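Local coordinates for protein C-type lectin domain family 4, member b1 (Mus musculus, PDB 6LKR) that binds calcium through its C-type lectin domain and probably recognises sugar-containing ligands as an innate immune receptor of dendritic cells, at residues E95-S98 with D99-C103; S25-W28 with N29-E32. All blocks are in the same frame, centred on the assembly; numbering follows the deposited sequence.

Overall arrangement
From the N terminus, the chain first makes strands 10-12 and 15-18, then reaches contact 2. There residues 25-28 lead into the start of helix 28-37. The two contacts come one after the other along the chain and neither nest nor cross. Contact 1, residues 95-103, ends the long loop after strand 76-78 and runs into strand 103-109; it holds part of the calcium site. Their centres are about 17 Å apart, yet they touch: C103 SG packs 3.3 Å from W28 CG. C103 is also joined by a disulfide to C121, whose backbone bonds to that of W28. The start of the helix is thus tied to the strand that follows the calcium loop.

Contact 1 of 2, residues E95-S98 with D99-C103; sequences EPSS and DNEKC. With CA (calcium ion), chain D.
S97 and E101 meet at a calcium ion. S97 OG binds it at 2.5 Å and E101 OE2 at 2.4 Å. With both on the metal, S97 OG and E101 OE2 lie 3.0 Å apart. E95 OE1 binds calcium at 2.5 Å. E101 reaches in with its chain extended beyond CG (chi2 -179°). Each glutamate gives the metal one oxygen. The second oxygen takes a hydrogen bond from a calcium-bound water: water 1 donates to E95 OE2 and water 2 to E101 OE1. The ion lies between the two carboxylates and probably offsets the repulsion between their charges. N117 and D118 complete the protein part of the site.

E95, P96 and S97 occupy the place of the EPN or QPD motif of C-type lectins, here EPS, with a cis peptide bond before P96. This is the site where relatives bind sugar.

Hydrogen bonds shape the loop between S97 and E101. E101 N donates to S98 O at 3.0 Å, closing a type I beta turn from S98 to E101. N100 N donates to S98 OG at 3.1 Å. A salt bridge joins K102 NZ to D99 OD1, while K102 NZ also donates to D99 O. D99 OD2 bonds to H73, and K102 also pairs with D70.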
ATOM      1  N   GLU A  95     -18.888 -14.203  -3.091  1.00 30.22           N
ATOM      2  CA  GLU A  95     -18.091 -13.333  -3.995  1.00 31.02           C
ATOM      3  C   GLU A  95     -16.615 -13.607  -3.735  1.00 31.12           C
ATOM      4  O   GLU A  95     -16.227 -13.982  -2.630  1.00 29.89           O
ATOM      5  CB  GLU A  95     -18.414 -11.852  -3.775  1.00 26.96           C
ATOM      6  CG  GLU A  95     -19.890 -11.513  -3.904  1.00 27.58           C
ATOM      7  CD  GLU A  95     -20.526 -11.802  -5.256  1.00 35.00           C
ATOM      8  OE1 GLU A  95     -19.803 -11.833  -6.282  1.00 31.99           O
ATOM      9  OE2 GLU A  95     -21.751 -11.982  -5.286  1.00 35.95           O
ATOM     10  N   PRO A  96     -15.726 -13.446  -4.732  1.00 26.66           N
ATOM     11  CA  PRO A  96     -16.107 -13.189  -6.121  1.00 25.02           C
ATOM     12  C   PRO A  96     -16.878 -14.364  -6.741  1.00 27.09           C
ATOM     13  O   PRO A  96     -16.749 -15.458  -6.234  1.00 28.77           O
ATOM     14  CB  PRO A  96     -14.766 -13.037  -6.855  1.00 27.09           C
ATOM     15  CG  PRO A  96     -13.736 -12.824  -5.776  1.00 29.60           C
ATOM     16  CD  PRO A  96     -14.272 -13.494  -4.535  1.00 25.02           C
ATOM     17  N   SER A  97     -17.653 -14.112  -7.797  1.00 26.33           N
ATOM     18  CA  SER A  97     -18.638 -15.071  -8.355  1.00 27.79           C
ATOM     19  C   SER A  97     -18.322 -15.462  -9.806  1.00 30.98           C
ATOM     20  O   SER A  97     -18.762 -16.552 -10.204  1.00 29.61           O
ATOM     21  CB  SER A  97     -20.034 -14.524  -8.219  1.00 26.75           C
ATOM     22  OG  SER A  97     -20.217 -13.370  -9.023  1.00 28.57           O
ATOM     23  N   SER A  98     -17.597 -14.652 -10.584  1.00 28.37           N
ATOM     24  CA  SER A  98     -17.450 -14.914 -12.041  1.00 29.85           C
ATOM     25  C   SER A  98     -16.138 -14.361 -12.606  1.00 29.35           C
ATOM     26  O   SER A  98     -15.865 -13.161 -12.438  1.00 29.32           O
ATOM     27  CB  SER A  98     -18.617 -14.366 -12.801  1.00 34.12           C
ATOM     28  OG  SER A  98     -18.387 -14.481 -14.199  1.00 39.14           O
ATOM     29  N   ASP A  99     -15.422 -15.185 -13.371  1.00 32.64           N
ATOM     30  CA  ASP A  99     -14.185 -14.753 -14.064  1.00 34.81           C
ATOM     31  C   ASP A  99     -14.506 -13.713 -15.144  1.00 32.62           C
ATOM     32  O   ASP A  99     -13.561 -13.057 -15.569  1.00 33.22           O
ATOM     33  CB  ASP A  99     -13.394 -15.918 -14.649  1.00 33.89           C
ATOM     34  CG  ASP A  99     -11.929 -15.571 -14.828  1.00 33.17           C
ATOM     35  OD1 ASP A  99     -11.358 -14.962 -13.900  1.00 30.33           O
ATOM     36  OD2 ASP A  99     -11.369 -15.895 -15.903  1.00 34.68           O
ATOM     37  N   ASN A 100     -15.767 -13.545 -15.556  1.00 27.99           N
ATOM     38  CA  ASN A 100     -16.131 -12.502 -16.555  0.51 32.43           C
ATOM     39  C   ASN A 100     -16.303 -11.143 -15.862  1.00 34.91           C
ATOM     40  O   ASN A 100     -16.363 -10.139 -16.583  1.00 38.98           O
ATOM     41  CB  ASN A 100     -17.354 -12.883 -17.393  0.51 33.81           C
ATOM     42  CG  ASN A 100     -16.978 -13.286 -18.803  0.51 39.17           C
ATOM     43  OD1 ASN A 100     -15.978 -12.814 -19.344  0.51 40.15           O
ATOM     44  ND2 ASN A 100     -17.766 -14.161 -19.408  0.51 45.23           N
ATOM     45  N   GLU A 101     -16.357 -11.116 -14.531  1.00 30.67           N
ATOM     46  CA  GLU A 101     -16.499  -9.867 -13.737  1.00 28.54           C
ATOM     47  C   GLU A 101     -15.110  -9.443 -13.255  1.00 30.69           C
ATOM     48  O   GLU A 101     -14.570 -10.113 -12.343  1.00 31.70           O
ATOM     49  CB  GLU A 101     -17.479 -10.091 -12.590  1.00 26.85           C
ATOM     50  CG  GLU A 101     -18.885 -10.387 -13.073  1.00 28.51           C
ATOM     51  CD  GLU A 101     -19.903 -10.593 -11.971  1.00 33.80           C
ATOM     52  OE1 GLU A 101     -21.055 -10.190 -12.171  1.00 37.97           O
ATOM     53  OE2 GLU A 101     -19.546 -11.151 -10.914  1.00 33.01           O
ATOM     54  N   LYS A 102     -14.552  -8.379 -13.841  1.00 27.58           N
ATOM     55  CA  LYS A 102     -13.120  -8.010 -13.659  1.00 25.47           C
ATOM     56  C   LYS A 102     -12.949  -6.793 -12.735  1.00 27.80           C
ATOM     57  O   LYS A 102     -11.802  -6.512 -12.363  1.00 27.14           O
ATOM     58  CB  LYS A 102     -12.477  -7.770 -15.027  1.00 26.97           C
ATOM     59  CG  LYS A 102     -12.452  -8.986 -15.944  1.00 30.66           C
ATOM     60  CD  LYS A 102     -11.684 -10.150 -15.363  1.00 29.95           C
ATOM     61  CE  LYS A 102     -11.382 -11.236 -16.371  1.00 34.77           C
ATOM     62  NZ  LYS A 102     -10.936 -12.484 -15.704  1.00 30.76           N
ATOM     63  N   CYS A 103     -14.030  -6.113 -12.359  1.00 24.44           N
ATOM     64  CA  CYS A 103     -13.994  -4.906 -11.497  1.00 26.03           C
ATOM     65  C   CYS A 103     -14.783  -5.183 -10.221  1.00 26.00           C
ATOM     66  O   CYS A 103     -15.495  -6.207 -10.158  1.00 30.63           O
ATOM     67  CB  CYS A 103     -14.518  -3.679 -12.234  1.00 27.50           C
ATOM     68  SG  CYS A 103     -13.407  -3.151 -13.561  1.00 30.46           S
TER
HETATM   69 CA    CA D 302     -20.151 -10.958  -8.552  1.00 28.17          CA
HETATM   70  O   HOH W   1     -22.568 -11.649  -7.780  1.00 40.42           O
HETATM   71  O   HOH W   2     -22.085 -10.181  -9.535  1.00 46.28           O

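Contact 2 of 2, residues S25-W28 with N29-E32; sequences SASW and NKSE
A26 sets its methyl against the first turn of helix 28-37. Its CB lies 4.0 Å from K30 CB and 3.8 Å from S31 OG, so this small side chain meets both a lysine stem and a serine hydroxyl.

S27 is the N-cap of the helix. Its OG accepts from K30 N at 3.2 Å, in a fairly straight bond (162° at the hydrogen). With chi1 at 75°, OG sits between the backbone N and the carbonyl carbon and faces the backbone of the first turn. The same oxygen rests against the K30 stem, 3.3 Å from CG. S27 O is gripped twice by S31. S31 OG donates to it at 2.8 Å and S31 N at 2.9 Å. The two donors approach from opposite faces of the carbonyl plane. The amide bond is the usual i to i+4 helix bond; the hydroxyl bond also gives the buried S31 OG a partner.

W28 begins the helix. Its O accepts from E32 N at 2.8 Å. CG is anti to the backbone N (chi1 -172°), which lays the indole alongside N29 and E32. N29 OD1 comes to the ring edge in its plane, 3.4 Å from W28 CE3, with the amide turned steeply to the indole. E32 CB lies over one ring face.

The first turn of helix 28-37 packs on the sheet. W28 and S31 touch L42 of strand 41-42, and the E32 carboxylate bonds to H41 and to the backbone of L42. The indole reaches strand 64-70, where NE1 donates to I66 O and the ring meets F65 edge-to-face and W69 obliquely.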
ATOM      1  N   SER A  25     -23.144   8.474 -11.811  1.00 42.91           N
ATOM      2  CA  SER A  25     -22.563   7.115 -11.985  0.52 38.40           C
ATOM      3  C   SER A  25     -21.692   7.078 -13.245  1.00 44.78           C
ATOM      4  O   SER A  25     -21.876   7.938 -14.111  1.00 43.98           O
ATOM      5  CB  SER A  25     -23.641   6.067 -12.046  0.52 33.37           C
ATOM      6  OG  SER A  25     -24.340   6.143 -13.276  0.52 33.72           O
ATOM      7  N   ALA A  26     -20.788   6.101 -13.322  1.00 33.11           N
ATOM      8  CA  ALA A  26     -19.856   5.926 -14.455  1.00 32.60           C
ATOM      9  C   ALA A  26     -19.255   4.523 -14.410  1.00 32.26           C
ATOM     10  O   ALA A  26     -19.300   3.890 -13.341  1.00 33.98           O
ATOM     11  CB  ALA A  26     -18.780   6.981 -14.397  1.00 34.54           C
ATOM     12  N   SER A  27     -18.710   4.076 -15.540  1.00 32.83           N
ATOM     13  CA  SER A  27     -17.943   2.817 -15.686  1.00 31.20           C
ATOM     14  C   SER A  27     -16.734   2.847 -14.748  1.00 31.07           C
ATOM     15  O   SER A  27     -16.372   3.933 -14.262  1.00 30.79           O
ATOM     16  CB  SER A  27     -17.504   2.621 -17.112  1.00 32.90           C
ATOM     17  OG  SER A  27     -16.428   3.498 -17.417  1.00 32.67           O
ATOM     18  N   TRP A  28     -16.101   1.698 -14.532  1.00 29.15           N
ATOM     19  CA  TRP A  28     -14.902   1.597 -13.669  1.00 30.72           C
ATOM     20  C   TRP A  28     -13.790   2.478 -14.257  1.00 30.45           C
ATOM     21  O   TRP A  28     -13.192   3.261 -13.499  1.00 29.40           O
ATOM     22  CB  TRP A  28     -14.479   0.135 -13.505  1.00 25.83           C
ATOM     23  CG  TRP A  28     -13.397  -0.068 -12.492  1.00 28.45           C
ATOM     24  CD1 TRP A  28     -13.546  -0.347 -11.162  1.00 25.83           C
ATOM     25  CD2 TRP A  28     -11.981  -0.003 -12.734  1.00 27.98           C
ATOM     26  NE1 TRP A  28     -12.319  -0.460 -10.565  1.00 29.36           N
ATOM     27  CE2 TRP A  28     -11.342  -0.251 -11.500  1.00 29.32           C
ATOM     28  CE3 TRP A  28     -11.198   0.230 -13.868  1.00 29.85           C
ATOM     29  CZ2 TRP A  28      -9.955  -0.275 -11.378  1.00 31.12           C
ATOM     30  CZ3 TRP A  28      -9.827   0.218 -13.744  1.00 33.19           C
ATOM     31  CH2 TRP A  28      -9.216  -0.044 -12.517  1.00 36.05           C
ATOM     32  N   ASN A  29     -13.530   2.384 -15.563  1.00 27.85           N
ATOM     33  CA  ASN A  29     -12.439   3.156 -16.222  1.00 29.65           C
ATOM     34  C   ASN A  29     -12.679   4.664 -16.070  1.00 28.28           C
ATOM     35  O   ASN A  29     -11.717   5.397 -15.752  1.00 31.97           O
ATOM     36  CB  ASN A  29     -12.299   2.823 -17.710  1.00 35.03           C
ATOM     37  CG  ASN A  29     -11.577   1.517 -17.966  1.00 45.93           C
ATOM     38  OD1 ASN A  29     -10.812   1.049 -17.127  1.00 48.44           O
ATOM     39  ND2 ASN A  29     -11.806   0.933 -19.129  1.00 45.19           N
ATOM     40  N   LYS A  30     -13.912   5.118 -16.304  0.52 31.24           N
ATOM     41  CA  LYS A  30     -14.290   6.557 -16.239  0.52 30.88           C
ATOM     42  C   LYS A  30     -14.231   7.033 -14.782  0.52 28.01           C
ATOM     43  O   LYS A  30     -13.882   8.209 -14.562  0.52 32.03           O
ATOM     44  CB  LYS A  30     -15.674   6.779 -16.855  0.52 30.76           C
ATOM     45  CG  LYS A  30     -15.746   6.561 -18.361  0.52 30.58           C
ATOM     46  CD  LYS A  30     -14.778   7.410 -19.154  0.52 39.78           C
ATOM     47  CE  LYS A  30     -14.999   7.310 -20.649  0.52 38.32           C
ATOM     48  NZ  LYS A  30     -16.294   7.910 -21.045  0.52 48.05           N
ATOM     49  N   SER A  31     -14.553   6.150 -13.831  1.00 29.13           N
ATOM     50  CA  SER A  31     -14.450   6.413 -12.368  1.00 27.00           C
ATOM     51  C   SER A  31     -12.978   6.567 -11.962  1.00 26.77           C
ATOM     52  O   SER A  31     -12.650   7.546 -11.257  1.00 28.45           O
ATOM     53  CB  SER A  31     -15.126   5.330 -11.571  1.00 25.58           C
ATOM     54  OG  SER A  31     -16.516   5.277 -11.852  1.00 29.55           O
ATOM     55  N   GLU A  32     -12.105   5.646 -12.384  1.00 29.34           N
ATOM     56  CA  GLU A  32     -10.650   5.754 -12.099  1.00 26.01           C
ATOM     57  C   GLU A  32     -10.108   7.027 -12.765  1.00 28.91           C
ATOM     58  O   GLU A  32      -9.288   7.715 -12.133  1.00 28.01           O
ATOM     59  CB  GLU A  32      -9.893   4.498 -12.534  1.00 26.89           C
ATOM     60  CG  GLU A  32      -8.378   4.598 -12.363  1.00 29.71           C
ATOM     61  CD  GLU A  32      -7.820   4.863 -10.967  1.00 33.82           C
ATOM     62  OE1 GLU A  32      -8.568   4.762  -9.986  1.00 30.71           O
ATOM     63  OE2 GLU A  32      -6.613   5.152 -10.862  1.00 34.21           O
TER